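Local coordinates for protein EvpC (Edwardsiella tarda, PDB 3EAA) that is a secreted, Hcp-family component of the type VI secretion system and, like other Hcp proteins, probably assembles into hexameric rings that stack into tubes, at residues K22-V27 with T82-I87; I87-Q90 with A96-I99. All blocks are in the same frame, centred on the assembly; numbering follows the deposited sequence.

Contact 1: K22-V27 with T82-I87; sequences KKWIEV and TLELEI
The backbones of Trp24 and Glu84 come no nearer than 9.9 Å between their CA atoms, and no hydrogen bond joins residues 22-27 to 82-87, so the contact is made across a gap too wide for direct strand pairing. The indole of Trp24 bridges it. Its CG lies beside the backbone N and opposite the carbonyl carbon (chi1 -82°), which carries the six-membered half of the ring toward residues 82-87 of strand 80-88, and CZ3 and CH2 do the touching. CZ3 stops 3.6 Å from the carbonyl O of Glu84, while CH2 lies 3.5 Å from OE1 of Glu86 and 4.1 Å from OE1 of Glu84. Both oxygens nearest the ring, Glu86 OE1 and Glu84 O, approach it obliquely. The carboxylate planes stand steeply to the indole, 87° for Glu84 and 73° for Glu86, so neither acid stacks on it. The contacts are therefore carbon-hydrogen against oxygen, with the CB of Glu86 adding an apolar touch 4.1 Å from CZ3. Both acids leave their strand on the side facing the indole, and Glu86 also touches His21. His21 in turn packs edge-to-face with the Trp24 ring. In the antiparallel sheet, strand 4-9 runs between 25-27 and 80-88; Ile25 and Val27 bond to its backbone at Ile7 and Thr5, and the indole touches its Tyr6 and Lys8. Trp24 thus spans the intervening strand 4-9 on one sheet face, while Leu83 and Leu85 reach Leu57 of strand 52-62 in the other sheet.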
ATOM      1  N   LYS A  22     -31.671  -6.814 -24.585  1.00 25.63           N
ATOM      2  CA  LYS A  22     -32.216  -5.505 -24.899  1.00 39.99           C
ATOM      3  C   LYS A  22     -32.604  -4.724 -23.640  1.00 37.98           C
ATOM      4  O   LYS A  22     -33.343  -5.228 -22.789  1.00 40.23           O
ATOM      5  CB  LYS A  22     -33.405  -5.643 -25.853  1.00 46.56           C
ATOM      6  CG  LYS A  22     -33.035  -6.236 -27.211  1.00 49.53           C
ATOM      7  CD  LYS A  22     -34.277  -6.631 -28.012  1.00 66.92           C
ATOM      8  CE  LYS A  22     -33.906  -7.336 -29.316  1.00 71.98           C
ATOM      9  NZ  LYS A  22     -35.069  -7.499 -30.238  1.00 79.14           N
ATOM     10  N   LYS A  23     -32.086  -3.501 -23.533  1.00 21.76           N
ATOM     11  CA  LYS A  23     -32.352  -2.625 -22.390  1.00 27.24           C
ATOM     12  C   LYS A  23     -31.819  -3.167 -21.051  1.00 32.39           C
ATOM     13  O   LYS A  23     -32.090  -2.605 -19.985  1.00 23.87           O
ATOM     14  CB  LYS A  23     -33.846  -2.287 -22.301  1.00 36.07           C
ATOM     15  CG  LYS A  23     -34.316  -1.301 -23.368  1.00 37.48           C
ATOM     16  CD  LYS A  23     -35.837  -1.301 -23.552  1.00 55.76           C
ATOM     17  CE  LYS A  23     -36.521  -0.160 -22.800  1.00 57.02           C
ATOM     18  NZ  LYS A  23     -37.874   0.152 -23.356  1.00 26.50           N
ATOM     19  N   TRP A  24     -31.058  -4.254 -21.110  1.00 32.89           N
ATOM     20  CA  TRP A  24     -30.348  -4.748 -19.942  1.00 23.66           C
ATOM     21  C   TRP A  24     -29.317  -3.721 -19.528  1.00 25.01           C
ATOM     22  O   TRP A  24     -29.029  -2.798 -20.282  1.00 28.82           O
ATOM     23  CB  TRP A  24     -29.613  -6.032 -20.289  1.00 30.33           C
ATOM     24  CG  TRP A  24     -30.456  -7.239 -20.254  1.00 31.83           C
ATOM     25  CD1 TRP A  24     -31.609  -7.450 -20.943  1.00 31.37           C
ATOM     26  CD2 TRP A  24     -30.205  -8.431 -19.505  1.00 36.74           C
ATOM     27  NE1 TRP A  24     -32.100  -8.698 -20.660  1.00 39.29           N
ATOM     28  CE2 TRP A  24     -31.258  -9.321 -19.782  1.00 27.38           C
ATOM     29  CE3 TRP A  24     -29.194  -8.826 -18.620  1.00 33.64           C
ATOM     30  CZ2 TRP A  24     -31.330 -10.587 -19.208  1.00 22.25           C
ATOM     31  CZ3 TRP A  24     -29.269 -10.085 -18.052  1.00 24.55           C
ATOM     32  CH2 TRP A  24     -30.329 -10.949 -18.349  1.00 26.79           C
ATOM     33  N   ILE A  25     -28.741  -3.899 -18.343  1.00 22.64           N
ATOM     34  CA  ILE A  25     -27.656  -3.037 -17.892  1.00 22.49           C
ATOM     35  C   ILE A  25     -26.304  -3.645 -18.248  1.00 25.17           C
ATOM     36  O   ILE A  25     -25.986  -4.751 -17.817  1.00 23.78           O
ATOM     37  CB  ILE A  25     -27.685  -2.820 -16.364  1.00 30.05           C
ATOM     38  CG1 ILE A  25     -28.897  -1.986 -15.941  1.00 21.88           C
ATOM     39  CG2 ILE A  25     -26.388  -2.170 -15.896  1.00 25.54           C
ATOM     40  CD1 ILE A  25     -30.162  -2.815 -15.741  1.00 38.50           C
ATOM     41  N   GLU A  26     -25.513  -2.912 -19.025  1.00 16.73           N
ATOM     42  CA  GLU A  26     -24.163  -3.339 -19.379  1.00 19.13           C
ATOM     43  C   GLU A  26     -23.205  -3.172 -18.198  1.00 22.36           C
ATOM     44  O   GLU A  26     -23.112  -2.095 -17.603  1.00 17.20           O
ATOM     45  CB  GLU A  26     -23.652  -2.569 -20.607  1.00 23.47           C
ATOM     46  CG  GLU A  26     -24.349  -2.944 -21.923  1.00 35.09           C
ATOM     47  CD  GLU A  26     -23.730  -2.268 -23.142  1.00 43.56           C
ATOM     48  OE1 GLU A  26     -22.997  -1.270 -22.954  1.00 30.87           O
ATOM     49  OE2 GLU A  26     -23.974  -2.735 -24.284  1.00 30.11           O
ATOM     50  N   VAL A  27     -22.494  -4.242 -17.852  1.00 20.63           N
ATOM     51  CA  VAL A  27     -21.597  -4.200 -16.697  1.00 20.35           C
ATOM     52  C   VAL A  27     -20.197  -4.675 -17.040  1.00 14.62           C
ATOM     53  O   VAL A  27     -20.016  -5.552 -17.882  1.00 18.91           O
ATOM     54  CB  VAL A  27     -22.157  -4.999 -15.486  1.00 17.24           C
ATOM     55  CG1 VAL A  27     -22.924  -6.211 -15.955  1.00 25.90           C
ATOM     56  CG2 VAL A  27     -21.042  -5.399 -14.539  1.00 14.55           C
ATOM     57  N   THR A  82     -35.820 -10.317  -8.251  1.00 31.48           N
ATOM     58  CA  THR A  82     -34.913 -11.095  -9.070  1.00 26.48           C
ATOM     59  C   THR A  82     -33.863 -10.265  -9.778  1.00 25.37           C
ATOM     60  O   THR A  82     -34.172  -9.316 -10.496  1.00 19.83           O
ATOM     61  CB  THR A  82     -35.707 -11.862 -10.126  1.00 22.75           C
ATOM     62  OG1 THR A  82     -36.456 -12.897  -9.484  1.00 11.71           O
ATOM     63  CG2 THR A  82     -34.781 -12.463 -11.169  1.00 36.11           C
ATOM     64  N   LEU A  83     -32.614 -10.658  -9.577  1.00 24.58           N
ATOM     65  CA  LEU A  83     -31.499 -10.109 -10.321  1.00 21.48           C
ATOM     66  C   LEU A  83     -30.823 -11.238 -11.096  1.00 16.62           C
ATOM     67  O   LEU A  83     -30.428 -12.243 -10.518  1.00 13.73           O
ATOM     68  CB  LEU A  83     -30.505  -9.460  -9.366  1.00 16.73           C
ATOM     69  CG  LEU A  83     -29.283  -8.892 -10.071  1.00 15.61           C
ATOM     70  CD1 LEU A  83     -29.652  -7.569 -10.713  1.00 19.97           C
ATOM     71  CD2 LEU A  83     -28.132  -8.736  -9.105  1.00 16.55           C
ATOM     72  N   GLU A  84     -30.708 -11.067 -12.407  1.00 16.29           N
ATOM     73  CA  GLU A  84     -30.066 -12.053 -13.254  1.00 15.81           C
ATOM     74  C   GLU A  84     -28.738 -11.540 -13.769  1.00 15.28           C
ATOM     75  O   GLU A  84     -28.684 -10.562 -14.489  1.00 22.23           O
ATOM     76  CB  GLU A  84     -30.948 -12.393 -14.454  1.00 19.83           C
ATOM     77  CG  GLU A  84     -32.181 -13.210 -14.127  1.00 26.93           C
ATOM     78  CD  GLU A  84     -33.230 -13.135 -15.231  1.00 44.22           C
ATOM     79  OE1 GLU A  84     -32.924 -13.483 -16.395  1.00 29.08           O
ATOM     80  OE2 GLU A  84     -34.369 -12.725 -14.932  1.00 52.50           O
ATOM     81  N   LEU A  85     -27.659 -12.214 -13.413  1.00 17.03           N
ATOM     82  CA  LEU A  85     -26.371 -11.889 -14.003  1.00 19.38           C
ATOM     83  C   LEU A  85     -26.040 -12.846 -15.149  1.00 25.97           C
ATOM     84  O   LEU A  85     -26.360 -14.045 -15.099  1.00 24.76           O
ATOM     85  CB  LEU A  85     -25.261 -11.903 -12.951  1.00 19.64           C
ATOM     86  CG  LEU A  85     -24.043 -11.079 -13.373  1.00 19.13           C
ATOM     87  CD1 LEU A  85     -23.349 -10.475 -12.168  1.00 18.85           C
ATOM     88  CD2 LEU A  85     -23.084 -11.916 -14.209  1.00 23.31           C
ATOM     89  N   GLU A  86     -25.398 -12.312 -16.182  1.00 17.41           N
ATOM     90  CA  GLU A  86     -25.156 -13.087 -17.384  1.00 22.59           C
ATOM     91  C   GLU A  86     -23.882 -12.663 -18.114  1.00 26.84           C
ATOM     92  O   GLU A  86     -23.767 -11.529 -18.582  1.00 20.64           O
ATOM     93  CB  GLU A  86     -26.362 -12.962 -18.304  1.00 20.76           C
ATOM     94  CG  GLU A  86     -26.586 -14.137 -19.204  1.00 22.46           C
ATOM     95  CD  GLU A  86     -28.005 -14.179 -19.746  1.00 27.79           C
ATOM     96  OE1 GLU A  86     -28.957 -14.085 -18.937  1.00 30.69           O
ATOM     97  OE2 GLU A  86     -28.167 -14.312 -20.980  1.00 25.80           O
ATOM     98  N   ILE A  87     -22.929 -13.582 -18.210  1.00 19.11           N
ATOM     99  CA  ILE A  87     -21.707 -13.327 -18.940  1.00 13.51           C
ATOM    100  C   ILE A  87     -21.757 -14.113 -20.241  1.00 24.53           C
ATOM    101  O   ILE A  87     -22.000 -15.319 -20.247  1.00 22.71           O
ATOM    102  CB  ILE A  87     -20.463 -13.711 -18.124  1.00 13.97           C
ATOM    103  CG1 ILE A  87     -20.624 -13.315 -16.663  1.00 12.74           C
ATOM    104  CG2 ILE A  87     -19.226 -13.037 -18.688  1.00 30.24           C
ATOM    105  CD1 ILE A  87     -21.322 -14.353 -15.820  1.00 32.98           C
TER

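Contact 2: I87-Q90 with A96-I99; sequences ICTQ and AFCI
Ile87 and Phe97 form the dense side of this hairpin junction, where Ile87 CG2 packs against Phe97 CZ at 3.4 Å. Phe97 holds its CG between the backbone N and the carbonyl carbon (chi1 54°), bending the ring back over the end of strand 80-88; Ile87 O then lies over one ring face and Thr89 N sits in the ring plane at its edge. Thr89 CG2 comes up obliquely to CD2. Beyond Phe97, CD1 of Ile87 meets CB of Cys98 at 3.5 Å, and Met63 and Pro122 of a neighbouring subunit pack on Cys98 and Phe97 respectively.

On the other sheet face a single side-chain touch joins the two segments, Cys88 SG to Ala96 CB at 3.9 Å, in an antiparallel non-hydrogen-bonded pair; His21 and Tyr6 also pack on the buried Cys88. Thr89 OG1 is hydrogen-bonded to Ala91 O in the connecting loop, with a weak second bond to Phe95 O. The backbone pairing is irregular: Ile87 N to Cys98 O is long at 3.3 Å, and Phe97 N to Ile87 O is weak and bent (129°). No charged side chain takes part, so apolar packing around Phe97 is probably an important part of the contact, at a corner that also meets the next subunit.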
ATOM      1  N   ILE A  87     -22.929 -13.582 -18.210  1.00 19.11           N
ATOM      2  CA  ILE A  87     -21.707 -13.327 -18.940  1.00 13.51           C
ATOM      3  C   ILE A  87     -21.757 -14.113 -20.241  1.00 24.53           C
ATOM      4  O   ILE A  87     -22.000 -15.319 -20.247  1.00 22.71           O
ATOM      5  CB  ILE A  87     -20.463 -13.711 -18.124  1.00 13.97           C
ATOM      6  CG1 ILE A  87     -20.624 -13.315 -16.663  1.00 12.74           C
ATOM      7  CG2 ILE A  87     -19.226 -13.037 -18.688  1.00 30.24           C
ATOM      8  CD1 ILE A  87     -21.322 -14.353 -15.820  1.00 32.98           C
ATOM      9  N   CYS A  88     -21.534 -13.417 -21.350  1.00 26.50           N
ATOM     10  CA  CYS A  88     -21.737 -13.996 -22.672  1.00 31.39           C
ATOM     11  C   CYS A  88     -20.476 -13.922 -23.516  1.00 30.97           C
ATOM     12  O   CYS A  88     -19.798 -12.905 -23.533  1.00 29.10           O
ATOM     13  CB  CYS A  88     -22.870 -13.265 -23.399  1.00 32.05           C
ATOM     14  SG  CYS A  88     -24.403 -13.079 -22.454  1.00 42.59           S
ATOM     15  N   THR A  89     -20.192 -15.002 -24.237  1.00 30.05           N
ATOM     16  CA  THR A  89     -18.980 -15.115 -25.035  1.00 26.80           C
ATOM     17  C   THR A  89     -18.903 -14.095 -26.160  1.00 28.03           C
ATOM     18  O   THR A  89     -19.877 -13.848 -26.851  1.00 37.75           O
ATOM     19  CB  THR A  89     -18.887 -16.497 -25.661  1.00 34.26           C
ATOM     20  OG1 THR A  89     -20.049 -16.715 -26.475  1.00 36.65           O
ATOM     21  CG2 THR A  89     -18.811 -17.564 -24.572  1.00 28.55           C
ATOM     22  N   GLN A  90     -17.723 -13.518 -26.344  1.00 40.34           N
ATOM     23  CA  GLN A  90     -17.478 -12.601 -27.439  1.00 39.84           C
ATOM     24  C   GLN A  90     -17.575 -13.323 -28.767  1.00 46.23           C
ATOM     25  O   GLN A  90     -18.229 -12.843 -29.693  1.00 67.78           O
ATOM     26  N   ALA A  96     -24.516 -17.279 -23.140  1.00 25.31           N
ATOM     27  CA  ALA A  96     -24.113 -17.058 -21.764  1.00 26.30           C
ATOM     28  C   ALA A  96     -23.521 -18.323 -21.166  1.00 21.89           C
ATOM     29  O   ALA A  96     -24.226 -19.290 -20.905  1.00 21.02           O
ATOM     30  CB  ALA A  96     -25.292 -16.587 -20.948  1.00 21.94           C
ATOM     31  N   PHE A  97     -22.218 -18.307 -20.935  1.00 19.44           N
ATOM     32  CA  PHE A  97     -21.542 -19.488 -20.432  1.00 19.54           C
ATOM     33  C   PHE A  97     -21.610 -19.506 -18.927  1.00 16.77           C
ATOM     34  O   PHE A  97     -21.077 -20.396 -18.275  1.00 22.39           O
ATOM     35  CB  PHE A  97     -20.091 -19.512 -20.902  1.00 15.78           C
ATOM     36  CG  PHE A  97     -19.337 -18.269 -20.572  1.00 19.49           C
ATOM     37  CD1 PHE A  97     -18.580 -18.193 -19.425  1.00 26.03           C
ATOM     38  CD2 PHE A  97     -19.393 -17.169 -21.403  1.00 28.48           C
ATOM     39  CE1 PHE A  97     -17.885 -17.047 -19.118  1.00 20.50           C
ATOM     40  CE2 PHE A  97     -18.700 -16.011 -21.098  1.00 19.63           C
ATOM     41  CZ  PHE A  97     -17.948 -15.955 -19.956  1.00 17.00           C
ATOM     42  N   CYS A  98     -22.277 -18.512 -18.372  1.00 16.52           N
ATOM     43  CA  CYS A  98     -22.450 -18.445 -16.933  1.00 19.99           C
ATOM     44  C   CYS A  98     -23.677 -17.639 -16.597  1.00 16.37           C
ATOM     45  O   CYS A  98     -23.755 -16.456 -16.911  1.00 24.10           O
ATOM     46  CB  CYS A  98     -21.237 -17.803 -16.276  1.00 22.95           C
ATOM     47  SG  CYS A  98     -21.379 -17.762 -14.491  1.00 25.83           S
ATOM     48  N   ILE A  99     -24.644 -18.279 -15.959  1.00 15.98           N
ATOM     49  CA  ILE A  99     -25.902 -17.602 -15.679  1.00 21.03           C
ATOM     50  C   ILE A  99     -26.170 -17.566 -14.194  1.00 20.55           C
ATOM     51  O   ILE A  99     -26.470 -18.582 -13.591  1.00 23.05           O
ATOM     52  CB  ILE A  99     -27.092 -18.276 -16.381  1.00 25.18           C
ATOM     53  CG1 ILE A  99     -26.818 -18.425 -17.883  1.00 21.74           C
ATOM     54  CG2 ILE A  99     -28.381 -17.491 -16.118  1.00 23.54           C
ATOM     55  CD1 ILE A  99     -25.900 -19.607 -18.234  1.00 21.53           C
TER

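How the contacts relate
From the N terminus, strand 4-9 comes first and the chain then loops into 22-27. Contact 1 closes the long excursion that follows, 54 residues carrying strands 32-36 and 52-62 and helix 67-76, before the chain returns as strand 80-88. Contact 2 begins on the residue where contact 1 ends, Ile87, and closes a short loop of five residues in the hairpin 80-88/96-102. The two closures are consecutive, neither nested nor crossed. Their centres lie about 11 Å apart, and they touch directly where Glu86 CG meets Ala96 CB at 3.3 Å. Together they tie the sheet from strand 25-27, outermost on that side within the chain, to strand 96-102.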